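Local coordinates for S-layer domain-containing protein (Ruminiclostridium thermocellum ATCC 27405, PDB 4QVS), which is of unknown function but probably belongs to the cell-surface S-layer and includes a region of the concanavalin A-like lectin/glucanase superfamily, at residues A[22-26]-A[27-31]; A[154-157]-A[158-161]; A[210-213]-A[214-217]. All coordinates share one frame; numbering follows the deposited sequence. Where two conformers were deposited one is given.

Contact 1. Residues A[22-26]-A[27-31]; sequences FKDYK and GNHGN
D24 and G27 close a type I beta turn in the loop between strands 21-22 and 32-35. The turn bond runs from G27 N to D24 O, at 2.9 Å. G27 ends the turn with a positive phi (64°), a shape that glycine adopts easily.

The D24 carboxylate is the hub of the loop. Its CG stands anti to the backbone N (chi1 168°), which carries the group across to the chain that follows the turn. D24 OD1 takes the backbone N of K26 at 2.9 Å and so forms an Asx turn. It also accepts from W8 N, which ties the loop to strand 7-9. D24 OD2 takes the amides of N28 and H29. N28 N reaches it at 2.9 Å, from above the carboxylate plane. H29 N lies just as near to D24 OD2, but its bond is bent and weak. Several backbone N-H groups thus hold both oxygens of this buried acid, which should favour its charged form. The H29 imidazole presents its edge to D24 OD2, with CD2 as its nearest ring atom.

K26 touches N28 beyond the turn: K26 CB packs on N28 OD1. The K26 side chain bends at chi2 and packs on R205 of the second subunit.

N31 closes the far end. Its ND2 bonds to E21 OE1, while its OD1 turns back to K23 and lies 3.5 Å from K23 CA. A CA-H...O contact joins N31 to F22 O. One water sits between the two limbs and accepts from D24 N at 3.0 Å. It donates to H29 O and, at 2.7 Å, to N31 OD1.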
loop_
_atom_site.group_PDB
_atom_site.type_symbol
_atom_site.label_atom_id
_atom_site.label_comp_id
_atom_site.label_asym_id
_atom_site.label_seq_id
_atom_site.Cartn_x
_atom_site.Cartn_y
_atom_site.Cartn_z
ATOM N N PHE A 22 -32.167 8.894 -3.802
ATOM C CA PHE A 22 -31.318 8.874 -4.985
ATOM C C PHE A 22 -31.525 7.586 -5.775
ATOM O O PHE A 22 -31.406 6.464 -5.259
ATOM C CB PHE A 22 -29.875 9.074 -4.554
ATOM C CG PHE A 22 -29.644 10.414 -3.924
ATOM C CD1 PHE A 22 -29.395 11.529 -4.711
ATOM C CD2 PHE A 22 -29.742 10.574 -2.550
ATOM C CE1 PHE A 22 -29.223 12.780 -4.136
ATOM C CE2 PHE A 22 -29.583 11.829 -1.966
ATOM C CZ PHE A 22 -29.309 12.930 -2.749
ATOM N N LYS A 23 -31.862 7.756 -7.040
ATOM C CA LYS A 23 -32.220 6.617 -7.872
ATOM C C LYS A 23 -31.044 5.827 -8.363
ATOM O O LYS A 23 -29.882 6.303 -8.379
ATOM C CB LYS A 23 -33.007 7.081 -9.107
ATOM C CG LYS A 23 -32.150 7.823 -10.121
ATOM C CD LYS A 23 -32.907 8.138 -11.390
ATOM C CE LYS A 23 -31.997 8.929 -12.323
ATOM N NZ LYS A 23 -32.615 9.147 -13.656
ATOM N N ASP A 24 -31.371 4.593 -8.724
ATOM C CA ASP A 24 -30.479 3.694 -9.402
ATOM C C ASP A 24 -30.584 4.027 -10.903
ATOM O O ASP A 24 -31.594 3.758 -11.514
ATOM C CB ASP A 24 -30.964 2.274 -9.219
ATOM C CG ASP A 24 -30.264 1.321 -10.126
ATOM O OD1 ASP A 24 -29.195 1.693 -10.648
ATOM O OD2 ASP A 24 -30.776 0.210 -10.312
ATOM N N TYR A 25 -29.540 4.590 -11.486
ATOM C CA TYR A 25 -29.555 4.899 -12.925
ATOM C C TYR A 25 -29.767 3.708 -13.848
ATOM O O TYR A 25 -30.208 3.878 -14.979
ATOM C CB TYR A 25 -28.285 5.626 -13.314
ATOM C CG TYR A 25 -28.392 7.069 -12.987
ATOM C CD1 TYR A 25 -28.261 7.510 -11.683
ATOM C CD2 TYR A 25 -28.679 7.993 -13.979
ATOM C CE1 TYR A 25 -28.385 8.838 -11.381
ATOM C CE2 TYR A 25 -28.804 9.330 -13.683
ATOM C CZ TYR A 25 -28.655 9.746 -12.386
ATOM O OH TYR A 25 -28.780 11.076 -12.109
ATOM N N LYS A 26 -29.463 2.504 -13.375
ATOM C CA LYS A 26 -29.675 1.292 -14.195
ATOM C C LYS A 26 -31.171 0.899 -14.166
ATOM O O LYS A 26 -31.599 0.073 -14.943
ATOM C CB LYS A 26 -28.819 0.117 -13.714
ATOM C CG LYS A 26 -27.313 0.292 -13.884
ATOM C CD LYS A 26 -26.898 0.151 -15.330
ATOM C CE LYS A 26 -25.556 0.833 -15.595
ATOM N NZ LYS A 26 -25.372 1.230 -17.034
ATOM N N GLY A 27 -31.958 1.476 -13.257
ATOM C CA GLY A 27 -33.415 1.205 -13.219
ATOM C C GLY A 27 -33.691 -0.236 -12.912
ATOM O O GLY A 27 -34.555 -0.846 -13.528
ATOM N N ASN A 28 -32.916 -0.796 -11.985
ATOM C CA ASN A 28 -33.118 -2.176 -11.520
ATOM C C ASN A 28 -33.389 -2.271 -10.032
ATOM O O ASN A 28 -33.833 -3.314 -9.565
ATOM C CB ASN A 28 -31.915 -3.054 -11.835
ATOM C CG ASN A 28 -31.634 -3.166 -13.316
ATOM O OD1 ASN A 28 -30.496 -2.937 -13.771
ATOM N ND2 ASN A 28 -32.656 -3.502 -14.083
ATOM N N HIS A 29 -33.138 -1.205 -9.277
ATOM C CA HIS A 29 -33.304 -1.248 -7.826
ATOM C C HIS A 29 -33.901 0.045 -7.336
ATOM O O HIS A 29 -33.891 1.071 -8.044
ATOM C CB HIS A 29 -31.968 -1.587 -7.113
ATOM C CG HIS A 29 -31.364 -2.876 -7.579
ATOM N ND1 HIS A 29 -31.720 -4.105 -7.056
ATOM C CD2 HIS A 29 -30.459 -3.132 -8.554
ATOM C CE1 HIS A 29 -31.049 -5.056 -7.679
ATOM N NE2 HIS A 29 -30.287 -4.493 -8.602
ATOM N N GLY A 30 -34.479 -0.036 -6.138
ATOM C CA GLY A 30 -35.071 1.116 -5.474
ATOM C C GLY A 30 -34.090 2.216 -5.137
ATOM O O GLY A 30 -32.865 2.114 -5.386
ATOM N N ASN A 31 -34.633 3.270 -4.546
ATOM C CA ASN A 31 -33.858 4.428 -4.223
ATOM C C ASN A 31 -32.929 4.231 -3.054
ATOM O O ASN A 31 -33.287 3.559 -2.086
ATOM C CB ASN A 31 -34.782 5.595 -3.938
ATOM C CG ASN A 31 -35.616 5.973 -5.137
ATOM O OD1 ASN A 31 -35.226 5.686 -6.277
ATOM N ND2 ASN A 31 -36.767 6.617 -4.899
HETATM O O HOH W 1 -34.104 3.823 -7.873
#

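Contact 2. Residues A[154-157]-A[158-161]; sequences GENV and GENN
Between N156 and E159 the backbone of strand 155-160 bends, so that its short halves 155-157 and 158-160 run at 59° to each other. V157 and G158 both have backbone hydrogen bonds with L150 of strand 147-152. Two residues therefore face one, as in a beta bulge, on the strand that is outermost in its sheet within this chain.

N156 spans the bend with its amide. With chi1 at 173° the CG swings opposite the N156 nitrogen, which sends the amide forward along the chain. N156 OD1 accepts from G158 N at 3.0 Å. G158 N lies almost on the line of the N156 side-chain carbonyl, though the N-H...O angle is somewhat bent (152°). The acceptor and donor have the spacing of an Asx turn.

The other end of the same amide is used as well. N156 ND2 donates to E159 OE2, also at 3.0 Å. The carboxylate oxygen lies in the amide plane and offers its anti lone pair. E159 is extended beyond CG and meets N156 at about a right angle. The amide and carboxylate planes are turned well apart. Both side chains also touch T149 on the neighbouring strand 147-152.

V157 takes little part across the bend. It packs on L150 and I152 and reaches S127 of the second subunit.

The N156 amide is gripped at both ends, with oxygen as acceptor and nitrogen as donor. This fixes which way round it sits. The bond also gives the exposed E159 carboxylate a neutral amide donor, which probably stabilises its negative charge only modestly.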
loop_
_atom_site.group_PDB
_atom_site.type_symbol
_atom_site.label_atom_id
_atom_site.label_comp_id
_atom_site.label_asym_id
_atom_site.label_seq_id
_atom_site.Cartn_x
_atom_site.Cartn_y
_atom_site.Cartn_z
ATOM N N GLY A 154 8.209 -7.188 6.765
ATOM C CA GLY A 154 8.141 -8.637 6.526
ATOM C C GLY A 154 6.979 -9.154 5.705
ATOM O O GLY A 154 6.779 -10.371 5.617
ATOM N N GLU A 155 6.239 -8.220 5.104
ATOM C CA GLU A 155 5.107 -8.518 4.255
ATOM C C GLU A 155 5.472 -8.214 2.824
ATOM O O GLU A 155 6.019 -7.164 2.526
ATOM C CB GLU A 155 3.904 -7.665 4.659
ATOM C CG GLU A 155 2.883 -7.447 3.544
ATOM C CD GLU A 155 1.816 -6.432 3.922
ATOM O OE1 GLU A 155 1.380 -6.433 5.094
ATOM O OE2 GLU A 155 1.404 -5.638 3.049
ATOM N N ASN A 156 5.137 -9.141 1.939
ATOM C CA ASN A 156 5.385 -9.008 0.510
ATOM C C ASN A 156 4.451 -7.983 -0.108
ATOM O O ASN A 156 3.212 -8.142 -0.067
ATOM C CB ASN A 156 5.232 -10.371 -0.175
ATOM C CG ASN A 156 5.310 -10.276 -1.679
ATOM O OD1 ASN A 156 5.275 -9.183 -2.226
ATOM N ND2 ASN A 156 5.415 -11.427 -2.359
ATOM N N VAL A 157 5.040 -6.949 -0.704
ATOM C CA VAL A 157 4.283 -5.822 -1.283
ATOM C C VAL A 157 4.521 -5.556 -2.795
ATOM O O VAL A 157 4.087 -4.537 -3.328
ATOM C CB VAL A 157 4.530 -4.535 -0.452
ATOM C CG1 VAL A 157 3.926 -4.684 0.948
ATOM C CG2 VAL A 157 6.028 -4.207 -0.363
ATOM N N GLY A 158 5.193 -6.481 -3.476
ATOM C CA GLY A 158 5.458 -6.365 -4.905
ATOM C C GLY A 158 6.488 -7.398 -5.341
ATOM O O GLY A 158 7.324 -7.810 -4.541
ATOM N N GLU A 159 6.393 -7.823 -6.603
ATOM C CA GLU A 159 7.310 -8.772 -7.253
ATOM C C GLU A 159 7.429 -8.471 -8.740
ATOM O O GLU A 159 6.545 -7.872 -9.357
ATOM C CB GLU A 159 6.808 -10.217 -7.202
ATOM C CG GLU A 159 6.928 -10.972 -5.905
ATOM C CD GLU A 159 6.238 -12.321 -6.027
ATOM O OE1 GLU A 159 6.344 -12.970 -7.092
ATOM O OE2 GLU A 159 5.562 -12.719 -5.068
ATOM N N ASN A 160 8.516 -8.940 -9.318
ATOM C CA ASN A 160 8.714 -8.830 -10.741
ATOM C C ASN A 160 9.542 -10.046 -11.089
ATOM O O ASN A 160 10.748 -10.107 -10.838
ATOM C CB ASN A 160 9.391 -7.519 -11.132
ATOM C CG ASN A 160 9.675 -7.429 -12.622
ATOM O OD1 ASN A 160 9.753 -8.448 -13.313
ATOM N ND2 ASN A 160 9.858 -6.207 -13.123
ATOM N N ASN A 161 8.861 -11.007 -11.686
ATOM C CA ASN A 161 9.442 -12.285 -12.029
ATOM C C ASN A 161 10.272 -12.260 -13.316
ATOM O O ASN A 161 10.741 -13.296 -13.759
ATOM C CB ASN A 161 8.299 -13.309 -12.115
ATOM C CG ASN A 161 7.435 -13.328 -10.846
ATOM O OD1 ASN A 161 7.930 -13.133 -9.733
ATOM N ND2 ASN A 161 6.141 -13.554 -11.013
#

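Contact 3. Residues A[210-213]-A[214-217]; sequences ALSA and DEIK
S212 is the N-cap of the short helix 213-219 and faces D214 and E215 of its first turn. L211 and I216 add a hydrophobic staple across the same helix start.

D214 is the second residue of the helix. Its OD1 accepts from S212 OG at 3.0 Å, met nearly end-on along the C-O bond. The D214 side chain is folded between its own backbone N and carbonyl carbon (chi1 68°), which turns the carboxylate back to the cap.

E215 gives the side-chain-to-backbone half of a capping box. S212 N donates almost straight to E215 OE1 at 2.9 Å, on the anti lone pair of that oxygen. The E215 CG and CB lie against S212 OG. The other oxygen, E215 OE2, forms a salt bridge with R209, so both ends of this carboxylate are held.

I216 opens the regular helix bonding, with its N on S212 O at 2.9 Å. Its CD1 meets L211 CB at 3.7 Å, the apolar touch of the staple. I216 also packs on A140 and Y151 of strands 137-144 and 147-152, and on T72 of the second subunit.

K217 continues the helix through its N, bonded to A213 O at 2.7 Å. Its NZ bonds to G154 O. Nearer its backbone, the K217 side chain lays CG against A213 O at 3.2 Å.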
loop_
_atom_site.group_PDB
_atom_site.type_symbol
_atom_site.label_atom_id
_atom_site.label_comp_id
_atom_site.label_asym_id
_atom_site.label_seq_id
_atom_site.Cartn_x
_atom_site.Cartn_y
_atom_site.Cartn_z
ATOM N N ALA A 210 19.044 -14.691 -1.238
ATOM C CA ALA A 210 17.720 -14.151 -1.052
ATOM C C ALA A 210 17.072 -14.795 0.186
ATOM O O ALA A 210 16.835 -15.992 0.218
ATOM C CB ALA A 210 16.904 -14.419 -2.297
ATOM N N LEU A 211 16.833 -14.016 1.231
ATOM C CA LEU A 211 16.189 -14.575 2.406
ATOM C C LEU A 211 14.733 -14.932 2.067
ATOM O O LEU A 211 14.158 -14.373 1.126
ATOM C CB LEU A 211 16.232 -13.611 3.578
ATOM C CG LEU A 211 17.493 -13.631 4.437
ATOM C CD1 LEU A 211 18.771 -13.256 3.668
ATOM C CD2 LEU A 211 17.297 -12.657 5.579
ATOM N N SER A 212 14.176 -15.893 2.804
ATOM C CA SER A 212 12.784 -16.324 2.642
ATOM C C SER A 212 11.930 -15.330 3.373
ATOM O O SER A 212 12.445 -14.540 4.177
ATOM C CB SER A 212 12.574 -17.650 3.361
ATOM O OG SER A 212 12.667 -17.375 4.749
ATOM N N ALA A 213 10.610 -15.440 3.209
ATOM C CA ALA A 213 9.715 -14.479 3.834
ATOM C C ALA A 213 9.789 -14.508 5.375
ATOM O O ALA A 213 9.911 -13.448 6.010
ATOM C CB ALA A 213 8.292 -14.658 3.334
ATOM N N ASP A 214 9.741 -15.680 6.005
ATOM C CA ASP A 214 9.798 -15.660 7.478
ATOM C C ASP A 214 11.212 -15.271 7.962
ATOM O O ASP A 214 11.377 -14.737 9.076
ATOM C CB ASP A 214 9.208 -16.916 8.140
ATOM C CG ASP A 214 10.012 -18.144 7.883
ATOM O OD1 ASP A 214 10.629 -18.268 6.800
ATOM O OD2 ASP A 214 10.013 -18.991 8.784
ATOM N N GLU A 215 12.229 -15.492 7.123
ATOM C CA GLU A 215 13.544 -14.980 7.462
ATOM C C GLU A 215 13.419 -13.457 7.510
ATOM O O GLU A 215 13.830 -12.809 8.490
ATOM C CB GLU A 215 14.609 -15.434 6.478
ATOM C CG GLU A 215 15.035 -16.859 6.737
ATOM C CD GLU A 215 16.141 -17.278 5.823
ATOM O OE1 GLU A 215 15.957 -17.246 4.590
ATOM O OE2 GLU A 215 17.198 -17.643 6.350
ATOM N N ILE A 216 12.790 -12.888 6.482
ATOM C CA ILE A 216 12.542 -11.449 6.469
ATOM C C ILE A 216 11.753 -11.020 7.708
ATOM O O ILE A 216 12.153 -10.048 8.388
ATOM C CB ILE A 216 11.856 -10.990 5.149
ATOM C CG1 ILE A 216 12.787 -11.215 3.951
ATOM C CG2 ILE A 216 11.498 -9.508 5.198
ATOM C CD1 ILE A 216 14.173 -10.628 4.135
ATOM N N LYS A 217 10.664 -11.757 8.025
ATOM C CA LYS A 217 9.859 -11.457 9.201
ATOM C C LYS A 217 10.747 -11.323 10.434
ATOM O O LYS A 217 10.671 -10.329 11.175
ATOM C CB LYS A 217 8.818 -12.560 9.444
ATOM C CG LYS A 217 7.783 -12.718 8.342
ATOM C CD LYS A 217 6.801 -13.849 8.669
ATOM C CE LYS A 217 5.887 -14.146 7.482
ATOM N NZ LYS A 217 5.297 -12.909 6.881
#

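From the N terminus, contact 1 closes first, in the loop between strands 21-22 and 32-35. It binds that loop to strand 7-9. Contact 2 follows far along the chain, within strand 155-160, the second strand of a hairpin. Contact 3 closes last, where the loop after strand 200-207 enters the C-terminal helix. The three lie in series; none nests or crosses. Contact 1 is remote, with centres 41 Å from contact 2 and 50 Å from contact 3. Contacts 2 and 3 touch: the turn just before strand 155-160 meets the helix, where G154 CA packs on I216 CG2. All three contacts reach the second subunit.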